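Local coordinates for protein chitinase (Paenibacillus sp. FPU-7, PDB 5GZT) that probably cleaves internal beta-1,4 linkages between N-acetylglucosamine units in chitin and chitodextrins, acting as a family 18 endochitinase, at residues N360-V365 with Y450-I455. Sequence-based numbering, arbitrary orientation.
Sequences NLKVLV and YYELAI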
ATOM      1  N   ASN B 360      -0.723 -12.312   1.332  1.00 43.24           N
ATOM      2  CA  ASN B 360      -0.258 -11.515   0.178  1.00 42.42           C
ATOM      3  C   ASN B 360       0.673 -10.378   0.474  1.00 38.35           C
ATOM      4  O   ASN B 360       1.141  -9.699  -0.466  1.00 40.86           O
ATOM      5  CB  ASN B 360      -1.444 -10.941  -0.563  1.00 51.40           C
ATOM      6  CG  ASN B 360      -2.100 -11.976  -1.414  1.00 55.58           C
ATOM      7  OD1 ASN B 360      -1.626 -12.291  -2.503  1.00 68.25           O
ATOM      8  ND2 ASN B 360      -3.141 -12.551  -0.907  1.00 53.18           N
ATOM      9  N   LEU B 361       0.894 -10.115   1.763  1.00 36.33           N
ATOM     10  CA  LEU B 361       1.660  -8.946   2.213  1.00 34.62           C
ATOM     11  C   LEU B 361       3.053  -9.045   1.714  1.00 32.62           C
ATOM     12  O   LEU B 361       3.649 -10.093   1.916  1.00 35.09           O
ATOM     13  CB  LEU B 361       1.691  -8.874   3.743  1.00 32.68           C
ATOM     14  CG  LEU B 361       2.642  -7.800   4.312  1.00 32.31           C
ATOM     15  CD1 LEU B 361       2.063  -6.413   3.990  1.00 29.66           C
ATOM     16  CD2 LEU B 361       2.801  -8.016   5.820  1.00 29.56           C
ATOM     17  N   LYS B 362       3.547  -8.010   1.028  1.00 32.33           N
ATOM     18  CA  LYS B 362       4.971  -7.830   0.730  1.00 33.63           C
ATOM     19  C   LYS B 362       5.658  -6.906   1.749  1.00 36.62           C
ATOM     20  O   LYS B 362       5.075  -5.892   2.168  1.00 34.39           O
ATOM     21  CB  LYS B 362       5.203  -7.311  -0.691  1.00 38.00           C
ATOM     22  CG  LYS B 362       5.181  -8.462  -1.698  1.00 45.90           C
ATOM     23  CD  LYS B 362       5.094  -8.029  -3.141  1.00 50.27           C
ATOM     24  CE  LYS B 362       4.651  -9.223  -4.012  1.00 51.34           C
ATOM     25  NZ  LYS B 362       5.719 -10.240  -4.169  1.00 52.93           N
ATOM     26  N   VAL B 363       6.875  -7.273   2.166  1.00 34.60           N
ATOM     27  CA  VAL B 363       7.644  -6.459   3.066  1.00 32.68           C
ATOM     28  C   VAL B 363       8.900  -6.059   2.396  1.00 32.26           C
ATOM     29  O   VAL B 363       9.648  -6.924   2.005  1.00 37.67           O
ATOM     30  CB  VAL B 363       7.980  -7.183   4.387  1.00 32.00           C
ATOM     31  CG1 VAL B 363       8.739  -6.238   5.319  1.00 33.71           C
ATOM     32  CG2 VAL B 363       6.739  -7.732   5.105  1.00 32.42           C
ATOM     33  N   LEU B 364       9.183  -4.762   2.282  1.00 28.94           N
ATOM     34  CA  LEU B 364      10.412  -4.302   1.689  1.00 25.58           C
ATOM     35  C   LEU B 364      11.264  -3.546   2.653  1.00 30.04           C
ATOM     36  O   LEU B 364      10.764  -2.999   3.622  1.00 28.53           O
ATOM     37  CB  LEU B 364      10.156  -3.419   0.498  1.00 26.26           C
ATOM     38  CG  LEU B 364       9.592  -4.046  -0.818  1.00 26.18           C
ATOM     39  CD1 LEU B 364       8.135  -4.468  -0.741  1.00 25.23           C
ATOM     40  CD2 LEU B 364       9.750  -3.036  -1.916  1.00 27.01           C
ATOM     41  N   VAL B 365      12.549  -3.455   2.352  1.00 28.92           N
ATOM     42  CA  VAL B 365      13.430  -2.665   3.143  1.00 30.60           C
ATOM     43  C   VAL B 365      13.499  -1.380   2.429  1.00 29.72           C
ATOM     44  O   VAL B 365      13.735  -1.372   1.235  1.00 26.50           O
ATOM     45  CB  VAL B 365      14.867  -3.233   3.339  1.00 36.02           C
ATOM     46  CG1 VAL B 365      15.554  -3.617   2.030  1.00 36.54           C
ATOM     47  CG2 VAL B 365      15.747  -2.173   4.019  1.00 36.88           C
ATOM     48  N   TYR B 450       9.772 -13.288  -7.878  1.00 46.47           N
ATOM     49  CA  TYR B 450       9.940 -11.897  -8.379  1.00 40.36           C
ATOM     50  C   TYR B 450      10.142 -10.856  -7.245  1.00 35.54           C
ATOM     51  O   TYR B 450       9.485 -10.942  -6.210  1.00 39.27           O
ATOM     52  CB  TYR B 450       8.731 -11.496  -9.234  1.00 40.65           C
ATOM     53  CG  TYR B 450       8.895 -10.088  -9.744  1.00 38.21           C
ATOM     54  CD1 TYR B 450       9.819  -9.797 -10.766  1.00 34.69           C
ATOM     55  CD2 TYR B 450       8.174  -9.034  -9.165  1.00 36.02           C
ATOM     56  CE1 TYR B 450      10.008  -8.502 -11.249  1.00 33.65           C
ATOM     57  CE2 TYR B 450       8.351  -7.733  -9.631  1.00 37.36           C
ATOM     58  CZ  TYR B 450       9.251  -7.440 -10.652  1.00 35.10           C
ATOM     59  OH  TYR B 450       9.444  -6.087 -11.042  1.00 31.62           O
ATOM     60  N   TYR B 451      11.080  -9.943  -7.433  1.00 36.57           N
ATOM     61  CA  TYR B 451      11.484  -8.905  -6.441  1.00 40.43           C
ATOM     62  C   TYR B 451      11.154  -7.517  -6.998  1.00 40.27           C
ATOM     63  O   TYR B 451      11.476  -7.214  -8.157  1.00 38.44           O
ATOM     64  CB  TYR B 451      13.007  -8.942  -6.095  1.00 42.19           C
ATOM     65  CG  TYR B 451      13.466 -10.332  -5.649  1.00 42.96           C
ATOM     66  CD1 TYR B 451      12.837 -10.962  -4.580  1.00 44.65           C
ATOM     67  CD2 TYR B 451      14.479 -11.047  -6.353  1.00 48.61           C
ATOM     68  CE1 TYR B 451      13.201 -12.248  -4.189  1.00 49.07           C
ATOM     69  CE2 TYR B 451      14.854 -12.368  -5.979  1.00 43.85           C
ATOM     70  CZ  TYR B 451      14.208 -12.962  -4.904  1.00 47.79           C
ATOM     71  OH  TYR B 451      14.509 -14.218  -4.441  1.00 41.58           O
ATOM     72  N   GLU B 452      10.578  -6.667  -6.143  1.00 34.24           N
ATOM     73  CA  GLU B 452      10.238  -5.285  -6.485  1.00 34.16           C
ATOM     74  C   GLU B 452      11.416  -4.350  -6.287  1.00 31.13           C
ATOM     75  O   GLU B 452      12.219  -4.535  -5.402  1.00 36.16           O
ATOM     76  CB  GLU B 452       9.063  -4.787  -5.624  1.00 33.57           C
ATOM     77  CG  GLU B 452       7.698  -5.369  -5.914  1.00 32.02           C
ATOM     78  CD  GLU B 452       6.538  -4.544  -5.265  1.00 34.87           C
ATOM     79  OE1 GLU B 452       6.811  -3.818  -4.287  1.00 34.09           O
ATOM     80  OE2 GLU B 452       5.350  -4.627  -5.711  1.00 33.24           O
ATOM     81  N   LEU B 453      11.516  -3.345  -7.123  1.00 30.06           N
ATOM     82  CA  LEU B 453      12.424  -2.243  -6.908  1.00 30.80           C
ATOM     83  C   LEU B 453      11.632  -0.945  -7.039  1.00 31.75           C
ATOM     84  O   LEU B 453      10.889  -0.744  -8.020  1.00 36.75           O
ATOM     85  CB  LEU B 453      13.532  -2.224  -7.932  1.00 30.19           C
ATOM     86  CG  LEU B 453      14.575  -1.154  -7.715  1.00 32.09           C
ATOM     87  CD1 LEU B 453      15.408  -1.399  -6.451  1.00 37.08           C
ATOM     88  CD2 LEU B 453      15.469  -1.080  -8.916  1.00 36.55           C
ATOM     89  N   ALA B 454      11.793  -0.050  -6.061  1.00 34.90           N
ATOM     90  CA  ALA B 454      10.979   1.179  -5.977  1.00 30.62           C
ATOM     91  C   ALA B 454      11.784   2.262  -5.354  1.00 32.04           C
ATOM     92  O   ALA B 454      12.831   1.994  -4.749  1.00 29.31           O
ATOM     93  CB  ALA B 454       9.670   0.918  -5.193  1.00 31.60           C
ATOM     94  N   ILE B 455      11.360   3.498  -5.555  1.00 28.71           N
ATOM     95  CA  ILE B 455      11.924   4.611  -4.856  1.00 30.26           C
ATOM     96  C   ILE B 455      10.844   5.473  -4.213  1.00 32.33           C
ATOM     97  O   ILE B 455       9.675   5.416  -4.630  1.00 31.40           O
ATOM     98  CB  ILE B 455      12.778   5.520  -5.765  1.00 30.79           C
ATOM     99  CG1 ILE B 455      11.939   6.261  -6.817  1.00 30.61           C
ATOM    100  CG2 ILE B 455      13.888   4.670  -6.385  1.00 32.50           C
ATOM    101  CD1 ILE B 455      12.723   7.308  -7.582  1.00 29.31           C
TER
HETATM  102  O   HOH W   1       8.440  -9.143  -4.505  1.00 44.89           O
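L364 and E452 meet inside the (beta/alpha)8 barrel characteristic of glycoside hydrolase family 18, where strands 362-368 and 452-457 are separated by strand 403-407, which pairs with both. The intervening strand explains why the contact is made through side chains: the CA atoms of L364 and E452 are 8.2 Å apart, and no direct hydrogen bond joins the segments. Packing is closest where the two side chains cross at about a right angle. Both leucine methyls face one carboxylate oxygen, with L364 CD1 3.8 Å and L364 CD2 3.9 Å from E452 OE1. With CG anti to the carbonyl carbon and the chain extended beyond it (chi2 -165°), E452 reaches across toward L364. Its buried carboxylate is gripped at both oxygens, OE1 by Y478 and OE2 by H303, bonds that would restrain its rotation. Toward the beginnings of the strands the contact becomes looser and wetter. K362 is hydrogen-bonded to the carbonyl of P217, and its NZ lies 5.8 Å from E452 OE2, too far for a salt bridge. K362 NZ also stops 4.3 Å short of Y450 O. One water spans that gap, accepting from K362 NZ at 3.0 Å and donating to Y450 O at 2.7 Å.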